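Local coordinates for exotoxin 5 (Staphylococcus aureus subsp. aureus COL, PDB 3R2I), which is of unknown function but, as a secreted superantigen-like exotoxin of staphylococci, probably acts by binding components of the host immune system, at residues T75-K80 against L90-R95; G86-N91 against D106-Y111; K97-F102 against G131-V136; H116-F121 against G137-K142; K177-L182 against F233-S238. One frame throughout, in Å; residues are numbered along the deposited sequence.

Contact 1: residues T75-K80 against L90-R95; sequences TNISVK and LNFKQR
Ile77 and Val79 pack against Phe92 and Leu90 where two strands of an OB-fold hairpin, 77-84 and 87-94, have splayed apart. Their axes here stay 7.7 Å apart and run at 142°, so side chains and one water carry the contact. Ile77, branched and apolar, suits the buried interior: its CG2 sits over one face of the Phe92 ring, 4.0 Å from the centroid, while CD1 reaches ring atom CE1 at 3.3 Å. Val79 meets Leu90 at about a right angle, CG1 to CD2 3.8 Å. At the outer end, where the backbones are too far apart to pair, the Gln94 amide bonds to the backbone of Thr75. An extended chain, with CG opposite the backbone N (chi1 -175°), carries it there: OE1 accepts from Thr75 N at 2.9 Å and NE2 donates to Thr75 O at 3.0 Å. The two bonds fix which way round the amide sits. At the other end water 1 joins Lys80 O to Asn91 N. Asn76 and Ile77 form a G1 bulge opposite Leu118. Strand 77-84 pairs with 118-120 at its start and with 87-94 farther on, as the first strand of an OB fold does in closing the barrel.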
# COMPACT_ATOMS: atom_id res chain seq x y z
N THR A 75 -1.64 11.87 9.02
CA THR A 75 -1.02 11.31 10.20
C THR A 75 -1.61 11.80 11.51
O THR A 75 -2.21 12.87 11.58
CB THR A 75 0.51 11.67 10.19
OG1 THR A 75 1.15 11.11 11.35
CG2 THR A 75 0.73 13.20 10.20
N ASN A 76 -1.40 10.99 12.54
CA ASN A 76 -1.82 11.31 13.91
C ASN A 76 -3.28 11.67 13.98
O ASN A 76 -3.65 12.70 14.48
CB ASN A 76 -0.98 12.46 14.47
CG ASN A 76 -1.16 12.63 15.98
OD1 ASN A 76 -1.52 11.68 16.69
ND2 ASN A 76 -0.89 13.84 16.48
N ILE A 77 -4.11 10.76 13.53
CA ILE A 77 -5.53 10.98 13.46
C ILE A 77 -6.25 10.38 14.63
O ILE A 77 -5.89 9.29 15.10
CB ILE A 77 -6.06 10.35 12.18
CG1 ILE A 77 -5.34 10.96 10.97
CG2 ILE A 77 -7.54 10.57 12.04
CD1 ILE A 77 -5.27 10.03 9.78
N SER A 78 -7.26 11.10 15.11
CA SER A 78 -8.11 10.63 16.19
C SER A 78 -9.46 10.43 15.55
O SER A 78 -9.97 11.34 14.90
CB SER A 78 -8.15 11.63 17.33
OG SER A 78 -6.87 11.67 17.97
N VAL A 79 -10.03 9.23 15.69
CA VAL A 79 -11.30 8.94 15.05
C VAL A 79 -11.98 7.71 15.65
O VAL A 79 -11.35 6.92 16.37
CB VAL A 79 -11.07 8.73 13.54
CG1 VAL A 79 -10.22 7.52 13.28
CG2 VAL A 79 -12.40 8.67 12.76
N LYS A 80 -13.27 7.59 15.35
CA LYS A 80 -14.14 6.54 15.83
C LYS A 80 -14.92 6.04 14.60
O LYS A 80 -15.28 6.85 13.72
CB LYS A 80 -15.09 7.16 16.86
CG LYS A 80 -16.11 6.24 17.46
CD LYS A 80 -17.02 7.02 18.38
CE LYS A 80 -18.31 6.29 18.65
NZ LYS A 80 -19.29 7.12 19.43
N LEU A 90 -14.11 5.18 8.78
CA LEU A 90 -13.48 6.22 9.57
C LEU A 90 -13.57 7.52 8.78
O LEU A 90 -13.00 7.64 7.72
CB LEU A 90 -12.01 5.89 9.83
CG LEU A 90 -11.69 4.62 10.63
CD1 LEU A 90 -10.19 4.47 10.75
CD2 LEU A 90 -12.34 4.60 12.06
N ASN A 91 -14.36 8.47 9.25
CA ASN A 91 -14.45 9.75 8.57
C ASN A 91 -13.61 10.80 9.28
O ASN A 91 -13.76 11.00 10.50
CB ASN A 91 -15.88 10.25 8.58
CG ASN A 91 -16.77 9.44 7.72
OD1 ASN A 91 -16.44 9.21 6.54
ND2 ASN A 91 -17.93 9.06 8.24
N PHE A 92 -12.76 11.47 8.53
CA PHE A 92 -11.93 12.52 9.07
C PHE A 92 -11.37 13.39 7.91
O PHE A 92 -11.49 13.02 6.73
CB PHE A 92 -10.79 11.93 9.89
CG PHE A 92 -9.83 11.08 9.08
CD1 PHE A 92 -8.68 11.66 8.53
CD2 PHE A 92 -10.05 9.72 8.91
CE1 PHE A 92 -7.78 10.91 7.78
CE2 PHE A 92 -9.17 8.93 8.14
CZ PHE A 92 -8.04 9.52 7.56
N LYS A 93 -10.80 14.54 8.30
CA LYS A 93 -10.19 15.52 7.42
C LYS A 93 -8.79 15.90 7.90
O LYS A 93 -8.50 15.83 9.07
CB LYS A 93 -11.01 16.80 7.38
CG LYS A 93 -12.43 16.58 7.01
CD LYS A 93 -13.19 17.89 6.75
CE LYS A 93 -12.69 18.62 5.49
NZ LYS A 93 -13.61 19.77 5.16
N GLN A 94 -7.95 16.33 6.97
CA GLN A 94 -6.60 16.80 7.28
C GLN A 94 -6.07 17.54 6.06
O GLN A 94 -6.22 17.06 4.93
CB GLN A 94 -5.69 15.63 7.69
CG GLN A 94 -4.30 16.07 8.15
CD GLN A 94 -3.52 14.98 8.88
OE1 GLN A 94 -2.43 14.61 8.47
NE2 GLN A 94 -4.10 14.46 9.94
N ARG A 95 -5.46 18.70 6.28
CA ARG A 95 -4.92 19.52 5.17
C ARG A 95 -5.94 19.70 4.02
O ARG A 95 -5.60 19.55 2.84
CB ARG A 95 -3.58 18.94 4.64
CG ARG A 95 -2.33 19.28 5.50
CD ARG A 95 -1.01 18.82 4.82
NE ARG A 95 0.19 19.40 5.45
CZ ARG A 95 1.46 19.12 5.12
NH1 ARG A 95 1.74 18.22 4.17
NH2 ARG A 95 2.46 19.71 5.76
O HOH W 1 -15.88 8.43 11.65

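Contact 2: residues G86-N91 against D106-Y111; sequences GSNVLN and DDKNKY
A chi1 of -70° turns CG of Asn88 away from its own carbonyl carbon and brings the carboxamide to Lys108, whose side chain, with chi1 177° and extended beyond, runs back past that amide toward Gly86. The contact joins strand 87-94 of the OB-fold barrel to a type I turn, Asp107 to Lys110, which Lys110 N closes onto Asp107 O at 3.0 Å. Asparagine suits this strand position facing the turn because its short amide can donate to a backbone oxygen of the turn: ND2 binds Lys108 O at 3.0 Å, with the acceptor close to the amide plane but the donor well above the carbonyl plane. A lysine fits this exposed place, where its methylenes pass the Asn88 amide, CG lying 3.7 Å from ND2. Gly86, just before the strand, has a phi of 96°, a conformation that glycine adopts readily. Deeper in, Leu90 turns CD2 against CB of Tyr111 at 3.9 Å, and the two side chains meet at about a right angle. Both also touch Ile139, so Tyr111 packs into the barrel core together with Leu90. Water 2 bridges the two asparagines, accepting from Asn88 ND2 at 2.9 Å and donating to Asn109 OD1 at 2.6 Å.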
# COMPACT_ATOMS: atom_id res chain seq x y z
N GLY A 86 -24.13 0.13 6.03
CA GLY A 86 -23.71 -1.24 6.34
C GLY A 86 -22.22 -1.53 6.44
O GLY A 86 -21.85 -2.61 6.87
N SER A 87 -21.37 -0.63 5.96
CA SER A 87 -19.92 -0.81 6.12
C SER A 87 -19.49 0.15 7.21
O SER A 87 -20.05 1.26 7.34
CB SER A 87 -19.12 -0.44 4.87
OG SER A 87 -19.47 -1.17 3.73
N ASN A 88 -18.49 -0.25 7.98
CA ASN A 88 -17.95 0.62 9.01
C ASN A 88 -16.81 1.43 8.38
O ASN A 88 -15.99 0.88 7.65
CB ASN A 88 -17.52 -0.18 10.23
CG ASN A 88 -18.71 -0.76 10.98
OD1 ASN A 88 -19.76 -0.13 11.10
ND2 ASN A 88 -18.53 -1.93 11.54
N VAL A 89 -16.81 2.73 8.63
CA VAL A 89 -15.81 3.63 8.09
C VAL A 89 -15.27 4.62 9.12
O VAL A 89 -15.87 4.85 10.16
CB VAL A 89 -16.40 4.49 6.95
CG1 VAL A 89 -16.98 3.60 5.91
CG2 VAL A 89 -17.46 5.49 7.47
N LEU A 90 -14.11 5.18 8.78
CA LEU A 90 -13.48 6.22 9.57
C LEU A 90 -13.57 7.52 8.78
O LEU A 90 -13.00 7.64 7.72
CB LEU A 90 -12.01 5.89 9.83
CG LEU A 90 -11.69 4.62 10.63
CD1 LEU A 90 -10.19 4.47 10.75
CD2 LEU A 90 -12.34 4.60 12.06
N ASN A 91 -14.36 8.47 9.25
CA ASN A 91 -14.45 9.75 8.57
C ASN A 91 -13.61 10.80 9.28
O ASN A 91 -13.76 11.00 10.50
CB ASN A 91 -15.88 10.25 8.58
CG ASN A 91 -16.77 9.44 7.72
OD1 ASN A 91 -16.44 9.21 6.54
ND2 ASN A 91 -17.93 9.06 8.24
N ASP A 106 -11.76 -8.94 8.74
CA ASP A 106 -11.35 -9.11 10.12
C ASP A 106 -11.28 -7.78 10.89
O ASP A 106 -11.47 -7.77 12.10
CB ASP A 106 -9.98 -9.82 10.19
CG ASP A 106 -10.05 -11.31 9.78
OD1 ASP A 106 -11.15 -11.92 9.71
OD2 ASP A 106 -8.95 -11.89 9.55
N ASP A 107 -11.03 -6.66 10.19
CA ASP A 107 -10.90 -5.35 10.88
C ASP A 107 -12.21 -4.56 10.93
O ASP A 107 -12.24 -3.42 11.45
CB ASP A 107 -9.78 -4.49 10.24
CG ASP A 107 -8.37 -5.09 10.43
OD1 ASP A 107 -8.19 -6.33 10.26
OD2 ASP A 107 -7.42 -4.32 10.73
N LYS A 108 -13.28 -5.19 10.48
CA LYS A 108 -14.59 -4.55 10.37
C LYS A 108 -15.06 -3.83 11.61
O LYS A 108 -15.68 -2.78 11.53
CB LYS A 108 -15.69 -5.56 9.97
CG LYS A 108 -17.07 -4.88 9.93
CD LYS A 108 -18.22 -5.73 9.40
CE LYS A 108 -19.48 -4.83 9.18
NZ LYS A 108 -20.65 -5.57 8.60
N ASN A 109 -14.79 -4.41 12.77
CA ASN A 109 -15.27 -3.86 14.02
C ASN A 109 -14.16 -3.35 14.90
O ASN A 109 -14.34 -3.25 16.12
CB ASN A 109 -16.06 -4.97 14.74
CG ASN A 109 -17.43 -5.20 14.11
OD1 ASN A 109 -18.13 -4.24 13.79
ND2 ASN A 109 -17.83 -6.45 13.95
N LYS A 110 -13.07 -2.90 14.28
CA LYS A 110 -11.89 -2.56 15.06
C LYS A 110 -11.74 -1.17 15.71
O LYS A 110 -10.93 -1.01 16.64
CB LYS A 110 -10.61 -2.93 14.27
CG LYS A 110 -9.40 -3.20 15.19
CD LYS A 110 -8.34 -4.17 14.55
CE LYS A 110 -7.19 -3.48 13.84
NZ LYS A 110 -6.18 -2.93 14.82
N TYR A 111 -12.50 -0.17 15.30
CA TYR A 111 -12.26 1.14 15.94
C TYR A 111 -13.54 1.77 16.48
O TYR A 111 -13.78 2.95 16.31
CB TYR A 111 -11.54 2.08 14.93
CG TYR A 111 -10.22 1.52 14.36
CD1 TYR A 111 -10.19 0.84 13.17
CD2 TYR A 111 -9.02 1.68 15.05
CE1 TYR A 111 -9.01 0.33 12.65
CE2 TYR A 111 -7.82 1.17 14.54
CZ TYR A 111 -7.83 0.51 13.33
OH TYR A 111 -6.67 -0.04 12.80
O HOH W 2 -20.44 -3.20 13.33

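Contact 3: residues K97-F102 against G131-V136; sequences KAFKVF and GGIYSV
One face of the Tyr134 ring is covered by the aliphatic chain of Lys100, with CD lying over its centre 4.1 Å from the centroid; the Phe102 ring instead receives Ser135 O in plane at its edge, 3.5 Å from CD1. Phe102 CE1 also comes to 3.9 Å from Tyr134 CD1, so lysine, tyrosine and phenylalanine make a row on one side of the sheet. Lysine suits this half-exposed place: a chi1 of 174° swings the Lys100 chain out along the tyrosine, and later bends let NZ reach Asn91 OD1, while Tyr134 OH bonds to Asp128. On the reverse, buried side Ile133 lies alongside Phe99, CD1 to CE1 3.8 Å, and its CD1 also meets Lys97 CG. The backbones between them run parallel, 23° apart, and four hydrogen bonds alternate across them. Ile133 N donates to Ala98 O at 3.0 Å and Lys100 N to Ile133 O at 2.8 Å; Ser135 N to Lys100 O and Phe102 N to Ser135 O continue the pattern. This parallel pairing of the third strand (97-103) with the fifth (133-141), among antiparallel neighbours, is characteristic of the OB-fold barrel. Strand 97-103 is thus flanked by 133-141 here and by antiparallel strand 87-94, where Phe99 meets the Phe92 ring; at the far end, Lys183 NZ of helix 182-197 bonds to Val136 O.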
# COMPACT_ATOMS: atom_id res chain seq x y z
N LYS A 97 -8.32 17.90 2.83
CA LYS A 97 -8.87 16.65 2.30
C LYS A 97 -9.73 15.91 3.29
O LYS A 97 -9.39 15.79 4.47
CB LYS A 97 -7.73 15.73 1.82
CG LYS A 97 -7.43 15.69 0.31
CD LYS A 97 -6.69 16.88 -0.32
CE LYS A 97 -6.54 16.64 -1.86
NZ LYS A 97 -5.74 17.68 -2.60
N ALA A 98 -10.85 15.38 2.80
CA ALA A 98 -11.76 14.60 3.63
C ALA A 98 -11.55 13.16 3.20
O ALA A 98 -11.44 12.84 2.03
CB ALA A 98 -13.19 15.03 3.43
N PHE A 99 -11.44 12.30 4.19
CA PHE A 99 -11.16 10.93 3.97
C PHE A 99 -12.28 10.04 4.53
O PHE A 99 -12.89 10.36 5.53
CB PHE A 99 -9.84 10.61 4.68
CG PHE A 99 -8.63 11.32 4.09
CD1 PHE A 99 -7.95 10.77 3.02
CD2 PHE A 99 -8.16 12.50 4.62
CE1 PHE A 99 -6.81 11.39 2.48
CE2 PHE A 99 -7.03 13.13 4.07
CZ PHE A 99 -6.37 12.57 3.00
N LYS A 100 -12.54 8.93 3.85
CA LYS A 100 -13.51 7.94 4.31
C LYS A 100 -12.81 6.60 4.17
O LYS A 100 -12.62 6.10 3.07
CB LYS A 100 -14.86 8.04 3.57
CG LYS A 100 -15.84 6.92 3.94
CD LYS A 100 -17.21 7.06 3.27
CE LYS A 100 -18.23 7.95 4.06
NZ LYS A 100 -18.06 9.40 4.16
N VAL A 101 -12.33 6.05 5.29
CA VAL A 101 -11.56 4.81 5.29
C VAL A 101 -12.42 3.64 5.72
O VAL A 101 -12.92 3.62 6.85
CB VAL A 101 -10.32 4.98 6.15
CG1 VAL A 101 -9.45 3.70 6.12
CG2 VAL A 101 -9.51 6.16 5.64
N PHE A 102 -12.60 2.69 4.80
CA PHE A 102 -13.46 1.53 5.02
C PHE A 102 -12.76 0.48 5.83
O PHE A 102 -11.52 0.31 5.72
CB PHE A 102 -13.94 0.93 3.68
CG PHE A 102 -14.96 1.78 2.97
CD1 PHE A 102 -14.60 3.00 2.40
CD2 PHE A 102 -16.27 1.38 2.88
CE1 PHE A 102 -15.55 3.81 1.78
CE2 PHE A 102 -17.23 2.19 2.25
CZ PHE A 102 -16.87 3.40 1.70
N GLY A 131 -14.94 15.71 -3.66
CA GLY A 131 -13.51 15.45 -3.49
C GLY A 131 -13.12 14.48 -2.40
O GLY A 131 -11.96 14.20 -2.21
N GLY A 132 -14.08 13.93 -1.68
CA GLY A 132 -13.75 12.95 -0.62
C GLY A 132 -13.02 11.74 -1.19
O GLY A 132 -13.32 11.29 -2.29
N ILE A 133 -12.05 11.25 -0.42
CA ILE A 133 -11.23 10.12 -0.75
C ILE A 133 -11.73 8.88 0.02
O ILE A 133 -11.63 8.81 1.24
CB ILE A 133 -9.80 10.49 -0.43
CG1 ILE A 133 -9.47 11.74 -1.25
CG2 ILE A 133 -8.84 9.35 -0.72
CD1 ILE A 133 -8.23 12.40 -0.92
N TYR A 134 -12.32 7.94 -0.71
CA TYR A 134 -12.82 6.70 -0.16
C TYR A 134 -11.70 5.68 -0.33
O TYR A 134 -11.38 5.34 -1.47
CB TYR A 134 -14.06 6.25 -0.96
CG TYR A 134 -15.28 7.12 -0.79
CD1 TYR A 134 -16.55 6.57 -0.82
CD2 TYR A 134 -15.17 8.48 -0.53
CE1 TYR A 134 -17.68 7.38 -0.69
CE2 TYR A 134 -16.29 9.27 -0.37
CZ TYR A 134 -17.54 8.72 -0.46
OH TYR A 134 -18.65 9.52 -0.32
N SER A 135 -11.09 5.22 0.78
CA SER A 135 -9.98 4.25 0.71
C SER A 135 -10.26 3.07 1.64
O SER A 135 -11.13 3.18 2.51
CB SER A 135 -8.63 4.91 1.02
OG SER A 135 -7.53 3.98 0.94
N VAL A 136 -9.58 1.94 1.39
CA VAL A 136 -9.71 0.74 2.19
C VAL A 136 -8.43 0.45 2.98
O VAL A 136 -7.33 0.41 2.42
CB VAL A 136 -10.04 -0.50 1.31
CG1 VAL A 136 -10.17 -1.75 2.17
CG2 VAL A 136 -11.31 -0.31 0.51
O HOH W 3 -11.42 16.04 0.04

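Contact 4: residues H116-F121 against G137-K142; sequences HGLDVF and GGITKK
Asp119 and Thr140 form the central hydrogen-bonded pair of an antiparallel strand pairing in the OB-fold barrel. Asp119 N donates to Thr140 O at 2.9 Å and Thr140 N returns a bond to Asp119 O. The pairing continues both ways, Phe121 N to Gly138 O and Lys142 N to Gly117 O. Beside this backbone, the barrel interior takes branched apolar side chains: Val120 and Ile139 lie alongside each other, CG2 to CG1 4.1 Å, and Ile139 CG2 meets Leu118 CD2 at 4.0 Å. Beyond them stand Val101, Leu90 and Tyr111, which belong to the same core. On the other side of the sheet Thr140 OG1 touches Asp119 CB at 3.3 Å, and the aspartate carboxylate lies across the start of the Lys142 side chain, OD1 3.5 Å from CB. A second shell orients these groups: Asp119 OD1 accepts from both Thr75 OG1 and Asn76 N, which fixes the carboxylate, while Lys142 NZ goes to Asn76 OD1. CG of Lys142 stands between its backbone N and carbonyl carbon (chi1 76°), and the extended chain runs over Gly117, CD 3.8 Å from the glycine CA; a residue without a side chain leaves room for it. Gly117 and Leu118 face Ile77 as a G1 bulge. Gly138, at a phi of 71°, likewise brings no side chain near Phe121 O. Phe121 O accepts from water 4 at 2.8 Å, and the same water donates to Gly137 O at 2.7 Å.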
# COMPACT_ATOMS: atom_id res chain seq x y z
N HIS A 116 -6.72 7.05 19.03
CA HIS A 116 -5.83 8.15 18.77
C HIS A 116 -4.50 7.72 18.22
O HIS A 116 -4.09 6.56 18.34
CB HIS A 116 -5.60 8.91 20.07
CG HIS A 116 -6.86 9.35 20.75
ND1 HIS A 116 -7.47 10.56 20.49
CD2 HIS A 116 -7.58 8.77 21.74
CE1 HIS A 116 -8.53 10.70 21.27
NE2 HIS A 116 -8.62 9.63 22.04
N GLY A 117 -3.82 8.67 17.60
CA GLY A 117 -2.49 8.45 17.06
C GLY A 117 -2.42 7.51 15.87
O GLY A 117 -1.45 6.77 15.72
N LEU A 118 -3.41 7.55 15.00
CA LEU A 118 -3.39 6.66 13.85
C LEU A 118 -2.87 7.36 12.60
O LEU A 118 -3.05 8.57 12.42
CB LEU A 118 -4.79 6.12 13.57
CG LEU A 118 -5.47 5.27 14.62
CD1 LEU A 118 -6.91 5.03 14.16
CD2 LEU A 118 -4.69 3.95 14.88
N ASP A 119 -2.16 6.59 11.78
CA ASP A 119 -1.68 7.05 10.49
C ASP A 119 -2.46 6.31 9.44
O ASP A 119 -2.78 5.13 9.64
CB ASP A 119 -0.21 6.72 10.25
CG ASP A 119 0.73 7.58 11.05
OD1 ASP A 119 0.30 8.60 11.63
OD2 ASP A 119 1.92 7.22 11.08
N VAL A 120 -2.71 6.96 8.31
CA VAL A 120 -3.45 6.32 7.24
C VAL A 120 -2.81 6.53 5.88
O VAL A 120 -2.44 7.64 5.54
CB VAL A 120 -4.95 6.79 7.21
CG1 VAL A 120 -5.62 6.34 5.97
CG2 VAL A 120 -5.72 6.26 8.48
N PHE A 121 -2.64 5.44 5.14
CA PHE A 121 -2.12 5.50 3.79
C PHE A 121 -3.36 5.33 2.96
O PHE A 121 -4.01 4.29 2.98
CB PHE A 121 -1.10 4.44 3.47
CG PHE A 121 -0.60 4.54 2.05
CD1 PHE A 121 0.34 5.49 1.71
CD2 PHE A 121 -1.06 3.70 1.08
CE1 PHE A 121 0.79 5.60 0.41
CE2 PHE A 121 -0.60 3.80 -0.21
CZ PHE A 121 0.32 4.75 -0.55
N GLY A 137 -8.55 0.30 4.30
CA GLY A 137 -7.41 -0.05 5.15
C GLY A 137 -6.30 0.97 5.28
O GLY A 137 -6.56 2.17 5.37
N GLY A 138 -5.06 0.49 5.31
CA GLY A 138 -3.92 1.37 5.40
C GLY A 138 -3.71 2.07 6.74
O GLY A 138 -2.97 3.06 6.81
N ILE A 139 -4.28 1.51 7.80
CA ILE A 139 -4.24 2.10 9.14
C ILE A 139 -3.12 1.53 9.96
O ILE A 139 -3.04 0.33 10.12
CB ILE A 139 -5.57 1.84 9.85
CG1 ILE A 139 -6.74 2.36 8.98
CG2 ILE A 139 -5.64 2.50 11.23
CD1 ILE A 139 -8.06 1.64 9.31
N THR A 140 -2.24 2.39 10.44
CA THR A 140 -1.10 1.97 11.27
C THR A 140 -1.01 2.85 12.49
O THR A 140 -1.67 3.87 12.55
CB THR A 140 0.24 2.13 10.50
OG1 THR A 140 0.34 3.46 9.99
CG2 THR A 140 0.34 1.12 9.32
N LYS A 141 -0.24 2.44 13.47
CA LYS A 141 0.01 3.24 14.65
C LYS A 141 1.15 4.19 14.33
O LYS A 141 2.17 3.79 13.77
CB LYS A 141 0.36 2.37 15.84
CG LYS A 141 -0.80 1.53 16.33
CD LYS A 141 -0.46 0.76 17.65
CE LYS A 141 -1.64 -0.10 18.08
NZ LYS A 141 -1.37 -0.89 19.31
N LYS A 142 0.99 5.46 14.68
CA LYS A 142 2.04 6.45 14.39
C LYS A 142 3.35 6.12 15.10
O LYS A 142 3.36 5.38 16.09
CB LYS A 142 1.61 7.86 14.81
CG LYS A 142 1.66 8.10 16.34
CD LYS A 142 1.16 9.49 16.68
CE LYS A 142 1.32 9.81 18.16
NZ LYS A 142 0.72 11.14 18.51
O HOH W 4 -6.73 4.14 3.49

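Contact 5: residues K177-L182 against F233-S238; sequences KEEVSL and FDVMDS
Ser238 OG donates to Lys177 O at 2.6 Å, in the plane of that carbonyl, and OG is held a second time by Ser152 OG. A chi1 of 71° turns the hydroxyl to Lys177 O, a carbonyl just outside the paired strands; serine suits this buried spot because it is small and can donate. Next to it Ser238 N binds Glu178 O, and the antiparallel pair continues with Val180 N to Met236 O and Met236 N to Val180 O, each 2.9 Å, before Leu182 N reaches Asp234 O. One side of this two-stranded sheet is apolar: Val180 CG1 lies alongside Met236 CG at 3.9 Å, and the flexible methionine bends so that CE meets CB of Leu182, the first residue of the helix, at 4.0 Å. The opposite side is mixed. Glu179 extends its chain across Val235, CD to CG1 3.4 Å, and OE1 accepts from Lys141 N of the OB domain. Its OE2 lies 4.5 Å from Asp237 OD1; water 5 donates to both oxygens and probably eases the repulsion of like charges. Met236 and Leu182 touch His219 of strand 218-222. Ser181 ends the strand as N-cap of helix 182-197, its OG taking Glu184 N, and thus passes the small sheet into the long helix packed on a mixed sheet that is typical of the beta-grasp domain of staphylococcal toxins.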
# COMPACT_ATOMS: atom_id res chain seq x y z
N LYS A 177 8.08 5.24 8.36
CA LYS A 177 7.18 4.84 9.41
C LYS A 177 7.72 3.61 10.04
O LYS A 177 8.19 2.72 9.39
CB LYS A 177 5.79 4.54 8.83
CG LYS A 177 4.92 5.79 8.64
CD LYS A 177 3.81 5.60 7.55
CE LYS A 177 4.28 6.12 6.11
NZ LYS A 177 5.68 5.72 5.56
N GLU A 178 7.62 3.60 11.35
CA GLU A 178 8.02 2.49 12.17
C GLU A 178 7.12 1.26 11.87
O GLU A 178 7.56 0.14 11.75
CB GLU A 178 7.89 2.99 13.58
CG GLU A 178 8.47 2.17 14.64
CD GLU A 178 8.55 2.97 15.92
OE1 GLU A 178 9.71 3.22 16.34
OE2 GLU A 178 7.49 3.45 16.42
N GLU A 179 5.83 1.52 11.71
CA GLU A 179 4.87 0.48 11.37
C GLU A 179 4.28 0.86 10.02
O GLU A 179 3.72 1.96 9.89
CB GLU A 179 3.77 0.38 12.42
CG GLU A 179 2.60 -0.49 11.97
CD GLU A 179 1.70 -0.89 13.11
OE1 GLU A 179 0.56 -0.42 13.15
OE2 GLU A 179 2.18 -1.63 14.00
N VAL A 180 4.39 -0.03 9.04
CA VAL A 180 3.91 0.27 7.67
C VAL A 180 2.95 -0.81 7.23
O VAL A 180 3.07 -1.97 7.66
CB VAL A 180 5.10 0.35 6.65
CG1 VAL A 180 5.84 -0.99 6.59
CG2 VAL A 180 4.64 0.76 5.22
N SER A 181 2.01 -0.42 6.35
CA SER A 181 1.01 -1.37 5.86
C SER A 181 1.50 -1.99 4.59
O SER A 181 2.23 -1.36 3.80
CB SER A 181 -0.33 -0.69 5.58
OG SER A 181 -0.21 0.30 4.59
N LEU A 182 1.09 -3.23 4.38
CA LEU A 182 1.41 -3.92 3.15
C LEU A 182 0.81 -3.10 1.97
O LEU A 182 1.39 -3.02 0.90
CB LEU A 182 0.83 -5.33 3.21
CG LEU A 182 1.04 -6.21 1.99
CD1 LEU A 182 2.54 -6.48 1.73
CD2 LEU A 182 0.31 -7.50 2.23
N PHE A 233 -5.24 -4.37 5.05
CA PHE A 233 -5.21 -4.10 6.50
C PHE A 233 -3.97 -4.64 7.18
O PHE A 233 -3.68 -4.24 8.30
CB PHE A 233 -6.45 -4.65 7.20
CG PHE A 233 -7.70 -4.04 6.69
CD1 PHE A 233 -8.25 -2.94 7.31
CD2 PHE A 233 -8.27 -4.50 5.52
CE1 PHE A 233 -9.37 -2.35 6.80
CE2 PHE A 233 -9.41 -3.91 5.00
CZ PHE A 233 -9.97 -2.85 5.63
N ASP A 234 -3.23 -5.55 6.53
CA ASP A 234 -2.03 -6.10 7.13
C ASP A 234 -0.98 -5.01 7.33
O ASP A 234 -0.74 -4.17 6.46
CB ASP A 234 -1.40 -7.19 6.28
CG ASP A 234 -2.29 -8.38 6.08
OD1 ASP A 234 -3.45 -8.41 6.56
OD2 ASP A 234 -1.81 -9.30 5.42
N VAL A 235 -0.28 -5.16 8.43
CA VAL A 235 0.72 -4.25 8.91
C VAL A 235 1.99 -5.01 9.32
O VAL A 235 1.94 -6.20 9.58
CB VAL A 235 0.03 -3.55 10.09
CG1 VAL A 235 0.78 -3.64 11.42
CG2 VAL A 235 -0.52 -2.24 9.69
N MET A 236 3.13 -4.31 9.35
CA MET A 236 4.38 -4.93 9.77
C MET A 236 5.35 -3.84 10.25
O MET A 236 5.14 -2.68 9.96
CB MET A 236 5.00 -5.67 8.60
CG MET A 236 5.57 -4.73 7.54
SD MET A 236 5.91 -5.54 5.95
CE MET A 236 4.22 -5.71 5.33
N ASP A 237 6.38 -4.24 11.00
CA ASP A 237 7.41 -3.32 11.49
C ASP A 237 8.39 -3.13 10.37
O ASP A 237 9.01 -4.10 9.94
CB ASP A 237 8.15 -3.91 12.69
CG ASP A 237 7.44 -3.72 13.98
OD1 ASP A 237 6.52 -2.84 14.07
OD2 ASP A 237 7.88 -4.41 14.93
N SER A 238 8.58 -1.90 9.91
CA SER A 238 9.44 -1.67 8.76
C SER A 238 10.90 -2.05 8.99
O SER A 238 11.62 -2.33 8.04
CB SER A 238 9.28 -0.23 8.26
OG SER A 238 9.86 0.68 9.15
O HOH W 5 3.70 -3.89 13.23

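In the fold
Contacts 1 to 4 are all parts of one OB-fold barrel. Contacts 1 and 2 share Leu90 on strand 87-94, which pairs with strand 97-103 of contact 3, for example through Leu90 N to Val101 O, 2.8 Å. Contacts 3 and 4 use successive halves of strand 133-141, and contact 4 meets contact 1 where Ile77 N bonds to Leu118 O at 2.7 Å. Contact 5 belongs to the beta-grasp domain, yet its centre is about 9 Å from that of contact 4, as close as contact 4 is to contact 1. Phe233 packs on Val136, Gly137 and Asp107, and Val235 on Thr140, so contacts 2 to 5 meet at the domain interface.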